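Side-chain contacts in uncharacterized protein (Bacillus thuringiensis serovar kurstaki, PDB 4XE7), which is a bacterial actin-like protein of the ParM type, probably polymerising into filaments that move plasmid DNA apart before cell division: residues A[278-282]-A[283-287]; A[339-342]-A[343-347]. All blocks are in the same frame, centred on the assembly; numbering follows the deposited sequence.

In the fold
Both contacts are local, made between side chains a few residues apart, and both lie on the same side of the chain's centre. Contact 1 caps the short helix 283-289, just after helix 265-279 ends, with its centre about 39 Å from the centre of the chain. Contact 2 lies in the first turns of the long helix 337-362, about 25 Å from that centre. The two centres are about 23 Å apart, yet the segments meet: NH1 of Arg278, from contact 1, packs 3.4 Å from CD1 of Ile339, from contact 2, while NH2 of Arg278 pairs with Asp338. The crystal is of the apo form, so no nucleotide is present with which either contact could be compared.

Contact 1: A[278-282]-A[283-287]; sequences RFMEN and EILKS
Asn282 caps the helix that begins at Glu283, and its side chain shows how an N-cap is built. A type I beta turn from Phe279 to Asn282 leads the chain out of helix 265-279 and into this start. From CB, which lies 4.2 Å from Leu285 CD2, the chain runs to CG, anti to the backbone N of Asn282 (chi1 -171°) and beside the carbonyl carbon, and chi2 near -60° turns OD1 to the N-H of Ile284. There OD1 accepts from Ile284 N at 2.9 Å, with the donor in the carbonyl plane, and the CB of Ile284 rests beside it. At the other branch, ND2 hydrogen-bonds to Glu334 OE2, joining the cap to strand 332-335. The backbone O of Asn282 meanwhile takes Lys286 N in a nearly straight bond (163°), the first turn of the new helix.

Leu285, one residue past Ile284, packs back on Phe279. Its CB sits 3.3 Å from Phe279 O, and its CD2 reaches the edge of the Phe279 ring, close to the ring plane. Met280, bent at chi2, brings SD to within 4.0 Å of Leu285 CB, the two side chains crossing at about a right angle. On the outer side, Lys286 NZ forms a salt bridge with Glu283 OE2 at 3.1 Å, approaching from above the carboxylate plane.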
loop_
_atom_site.group_PDB
_atom_site.type_symbol
_atom_site.label_atom_id
_atom_site.label_comp_id
_atom_site.label_asym_id
_atom_site.label_seq_id
_atom_site.Cartn_x
_atom_site.Cartn_y
_atom_site.Cartn_z
ATOM N N ARG A 278 -10.174 -18.441 -26.351
ATOM C CA ARG A 278 -11.617 -18.650 -26.372
ATOM C C ARG A 278 -12.386 -17.640 -27.210
ATOM O O ARG A 278 -13.313 -18.017 -27.912
ATOM C CB ARG A 278 -12.158 -18.662 -24.959
ATOM C CG ARG A 278 -12.226 -20.077 -24.475
ATOM C CD ARG A 278 -13.571 -20.698 -24.752
ATOM N NE ARG A 278 -14.453 -20.286 -23.687
ATOM C CZ ARG A 278 -14.388 -20.782 -22.462
ATOM N NH1 ARG A 278 -13.509 -21.734 -22.179
ATOM N NH2 ARG A 278 -15.214 -20.336 -21.529
ATOM N N PHE A 279 -12.003 -16.369 -27.153
ATOM C CA PHE A 279 -12.597 -15.390 -28.050
ATOM C C PHE A 279 -12.352 -15.785 -29.501
ATOM O O PHE A 279 -13.227 -15.605 -30.341
ATOM C CB PHE A 279 -12.055 -13.979 -27.786
ATOM C CG PHE A 279 -12.837 -13.226 -26.746
ATOM C CD1 PHE A 279 -13.921 -12.442 -27.110
ATOM C CD2 PHE A 279 -12.495 -13.309 -25.400
ATOM C CE1 PHE A 279 -14.653 -11.743 -26.157
ATOM C CE2 PHE A 279 -13.223 -12.611 -24.437
ATOM C CZ PHE A 279 -14.312 -11.828 -24.822
ATOM N N MET A 280 -11.190 -16.359 -29.790
ATOM C CA MET A 280 -10.893 -16.747 -31.167
ATOM C C MET A 280 -11.654 -18.008 -31.590
ATOM O O MET A 280 -11.496 -18.478 -32.715
ATOM C CB MET A 280 -9.380 -16.928 -31.369
ATOM C CG MET A 280 -8.556 -15.601 -31.177
ATOM S SD MET A 280 -9.125 -14.182 -32.188
ATOM C CE MET A 280 -8.114 -12.846 -31.591
ATOM N N GLU A 281 -12.510 -18.539 -30.718
ATOM C CA GLU A 281 -13.448 -19.582 -31.137
ATOM C C GLU A 281 -14.745 -18.937 -31.628
ATOM O O GLU A 281 -15.512 -19.546 -32.373
ATOM C CB GLU A 281 -13.744 -20.575 -29.997
ATOM C CG GLU A 281 -12.503 -21.320 -29.469
ATOM C CD GLU A 281 -12.787 -22.115 -28.193
ATOM O OE1 GLU A 281 -13.960 -22.165 -27.771
ATOM O OE2 GLU A 281 -11.838 -22.686 -27.604
ATOM N N ASN A 282 -14.976 -17.700 -31.198
ATOM C CA ASN A 282 -16.133 -16.917 -31.612
ATOM C C ASN A 282 -16.027 -16.498 -33.078
ATOM O O ASN A 282 -14.964 -16.086 -33.543
ATOM C CB ASN A 282 -16.271 -15.692 -30.704
ATOM C CG ASN A 282 -17.571 -14.939 -30.911
ATOM O OD1 ASN A 282 -17.855 -14.463 -31.997
ATOM N ND2 ASN A 282 -18.352 -14.809 -29.847
ATOM N N GLU A 283 -17.133 -16.608 -33.811
ATOM C CA GLU A 283 -17.099 -16.415 -35.254
ATOM C C GLU A 283 -16.871 -14.948 -35.657
ATOM O O GLU A 283 -16.280 -14.671 -36.693
ATOM C CB GLU A 283 -18.390 -16.940 -35.889
ATOM C CG GLU A 283 -18.536 -18.466 -35.828
ATOM C CD GLU A 283 -17.474 -19.191 -36.640
ATOM O OE1 GLU A 283 -17.042 -18.649 -37.681
ATOM O OE2 GLU A 283 -17.062 -20.300 -36.233
ATOM N N ILE A 284 -17.350 -14.017 -34.844
ATOM C CA ILE A 284 -17.108 -12.601 -35.087
ATOM C C ILE A 284 -15.603 -12.292 -35.037
ATOM O O ILE A 284 -15.066 -11.574 -35.894
ATOM C CB ILE A 284 -17.866 -11.738 -34.058
ATOM C CG1 ILE A 284 -19.370 -12.026 -34.153
ATOM C CG2 ILE A 284 -17.535 -10.238 -34.238
ATOM C CD1 ILE A 284 -20.175 -11.534 -32.956
ATOM N N LEU A 285 -14.925 -12.860 -34.043
ATOM C CA LEU A 285 -13.481 -12.682 -33.902
ATOM C C LEU A 285 -12.731 -13.346 -35.060
ATOM O O LEU A 285 -11.737 -12.816 -35.555
ATOM C CB LEU A 285 -12.989 -13.247 -32.565
ATOM C CG LEU A 285 -13.021 -12.325 -31.337
ATOM C CD1 LEU A 285 -12.157 -11.064 -31.573
ATOM C CD2 LEU A 285 -14.449 -11.947 -31.000
ATOM N N LYS A 286 -13.189 -14.526 -35.455
ATOM C CA LYS A 286 -12.636 -15.184 -36.627
ATOM C C LYS A 286 -12.729 -14.277 -37.854
ATOM O O LYS A 286 -11.783 -14.177 -38.627
ATOM C CB LYS A 286 -13.365 -16.493 -36.914
ATOM C CG LYS A 286 -12.954 -17.684 -36.067
ATOM C CD LYS A 286 -13.487 -18.953 -36.732
ATOM C CE LYS A 286 -13.290 -20.177 -35.864
ATOM N NZ LYS A 286 -14.320 -20.238 -34.799
ATOM N N SER A 287 -13.876 -13.626 -38.033
ATOM C CA SER A 287 -14.080 -12.776 -39.202
ATOM C C SER A 287 -13.109 -11.604 -39.213
ATOM O O SER A 287 -12.587 -11.231 -40.256
ATOM C CB SER A 287 -15.517 -12.243 -39.254
ATOM O OG SER A 287 -16.440 -13.256 -39.617
#

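Contact 2: A[339-342]-A[343-347]; sequences IVMD and GMLKY
This is an intrahelical contact near the start of the long helix 337-362, where side chains three and four residues apart pack along one flank while the backbone closes its turns. Val340 and Met344, one turn apart, lie side by side and point the same way. Met344 is extended beyond CG, and its terminal CE comes 3.6 Å from Val340 CG1, with SD only slightly farther from the same methyl. Met341 takes a different shape. Its CG stands anti to the backbone N (chi1 -169°), and bends at chi2 and chi3 then fold the chain back, bringing CE to 3.7 Å from Met344 SD. The same side chain also serves Leu345: Met341 CG meets Leu345 CD1 at 3.7 Å, and Met341 SD lies alongside Leu345 CG. One methionine thus touches both its i+3 and its i+4 neighbour, the first with its tip and the second with its middle.

Backbone i+4 bonds run through the segment, Met344 N to Val340 O among them; Gly343 N to Ile339 O, at 3.4 Å, is weak. Leu345 also leans its CG on the carbonyl of its bonding partner, 3.2 Å from Met341 O.

Around these turns, Val340 touches Ile271 of helix 265-279 and Leu307 of helix 300-317, and Met344 meets Val308 of the latter. Phe325, in a loop, packs against Val340, Met341 and Met344, so Val340 and Met344 meet helix 300-317 as well as Phe325, the residue just before strand 326-329.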
loop_
_atom_site.group_PDB
_atom_site.type_symbol
_atom_site.label_atom_id
_atom_site.label_comp_id
_atom_site.label_asym_id
_atom_site.label_seq_id
_atom_site.Cartn_x
_atom_site.Cartn_y
_atom_site.Cartn_z
ATOM N N ILE A 339 -12.242 -20.505 -17.321
ATOM C CA ILE A 339 -10.830 -20.205 -17.553
ATOM C C ILE A 339 -10.186 -19.486 -16.364
ATOM O O ILE A 339 -9.082 -19.834 -15.937
ATOM C CB ILE A 339 -10.676 -19.356 -18.823
ATOM C CG1 ILE A 339 -11.083 -20.184 -20.044
ATOM C CG2 ILE A 339 -9.270 -18.815 -18.959
ATOM C CD1 ILE A 339 -11.280 -19.360 -21.307
ATOM N N VAL A 340 -10.891 -18.499 -15.823
ATOM C CA VAL A 340 -10.364 -17.714 -14.713
ATOM C C VAL A 340 -10.336 -18.571 -13.446
ATOM O O VAL A 340 -9.309 -18.649 -12.781
ATOM C CB VAL A 340 -11.196 -16.421 -14.469
ATOM C CG1 VAL A 340 -10.771 -15.716 -13.155
ATOM C CG2 VAL A 340 -11.096 -15.482 -15.670
ATOM N N MET A 341 -11.448 -19.237 -13.129
ATOM C CA MET A 341 -11.514 -20.090 -11.920
ATOM C C MET A 341 -10.441 -21.190 -11.946
ATOM O O MET A 341 -9.864 -21.509 -10.897
ATOM C CB MET A 341 -12.923 -20.704 -11.753
ATOM C CG MET A 341 -13.173 -21.375 -10.410
ATOM S SD MET A 341 -12.881 -20.339 -8.940
ATOM C CE MET A 341 -13.645 -18.845 -9.396
ATOM N N ASP A 342 -10.145 -21.736 -13.130
ATOM C CA ASP A 342 -9.069 -22.740 -13.283
ATOM C C ASP A 342 -7.697 -22.236 -12.827
ATOM O O ASP A 342 -6.957 -22.932 -12.118
ATOM C CB ASP A 342 -8.937 -23.195 -14.743
ATOM C CG ASP A 342 -9.981 -24.227 -15.141
ATOM O OD1 ASP A 342 -10.682 -24.748 -14.245
ATOM O OD2 ASP A 342 -10.095 -24.515 -16.356
ATOM N N GLY A 343 -7.346 -21.041 -13.276
ATOM C CA GLY A 343 -6.088 -20.427 -12.901
ATOM C C GLY A 343 -6.089 -20.014 -11.438
ATOM O O GLY A 343 -5.081 -20.192 -10.752
ATOM N N MET A 344 -7.209 -19.466 -10.954
ATOM C CA MET A 344 -7.330 -19.125 -9.529
ATOM C C MET A 344 -7.116 -20.349 -8.603
ATOM O O MET A 344 -6.442 -20.267 -7.584
ATOM C CB MET A 344 -8.700 -18.517 -9.232
ATOM C CG MET A 344 -8.942 -17.115 -9.750
ATOM S SD MET A 344 -10.652 -16.611 -9.433
ATOM C CE MET A 344 -10.486 -14.839 -9.662
ATOM N N LEU A 345 -7.709 -21.486 -8.950
ATOM C CA LEU A 345 -7.669 -22.631 -8.049
ATOM C C LEU A 345 -6.346 -23.377 -8.177
ATOM O O LEU A 345 -5.861 -23.953 -7.201
ATOM C CB LEU A 345 -8.848 -23.566 -8.311
ATOM C CG LEU A 345 -10.202 -22.927 -8.038
ATOM C CD1 LEU A 345 -11.326 -23.879 -8.433
ATOM C CD2 LEU A 345 -10.310 -22.553 -6.574
ATOM N N LYS A 346 -5.772 -23.370 -9.380
ATOM C CA LYS A 346 -4.427 -23.907 -9.580
ATOM C C LYS A 346 -3.429 -23.135 -8.699
ATOM O O LYS A 346 -2.585 -23.716 -7.996
ATOM C CB LYS A 346 -4.043 -23.819 -11.057
ATOM C CG LYS A 346 -2.779 -24.549 -11.439
ATOM C CD LYS A 346 -2.857 -25.039 -12.882
ATOM C CE LYS A 346 -3.096 -23.900 -13.857
ATOM N NZ LYS A 346 -3.670 -24.389 -15.150
ATOM N N TYR A 347 -3.562 -21.816 -8.714
ATOM C CA TYR A 347 -2.747 -20.960 -7.854
ATOM C C TYR A 347 -3.019 -21.226 -6.367
ATOM O O TYR A 347 -2.091 -21.312 -5.561
ATOM C CB TYR A 347 -3.002 -19.483 -8.189
ATOM C CG TYR A 347 -2.344 -18.528 -7.210
ATOM C CD1 TYR A 347 -0.980 -18.244 -7.287
ATOM C CD2 TYR A 347 -3.084 -17.903 -6.223
ATOM C CE1 TYR A 347 -0.380 -17.351 -6.396
ATOM C CE2 TYR A 347 -2.494 -17.021 -5.328
ATOM C CZ TYR A 347 -1.138 -16.753 -5.417
ATOM O OH TYR A 347 -0.552 -15.883 -4.518
#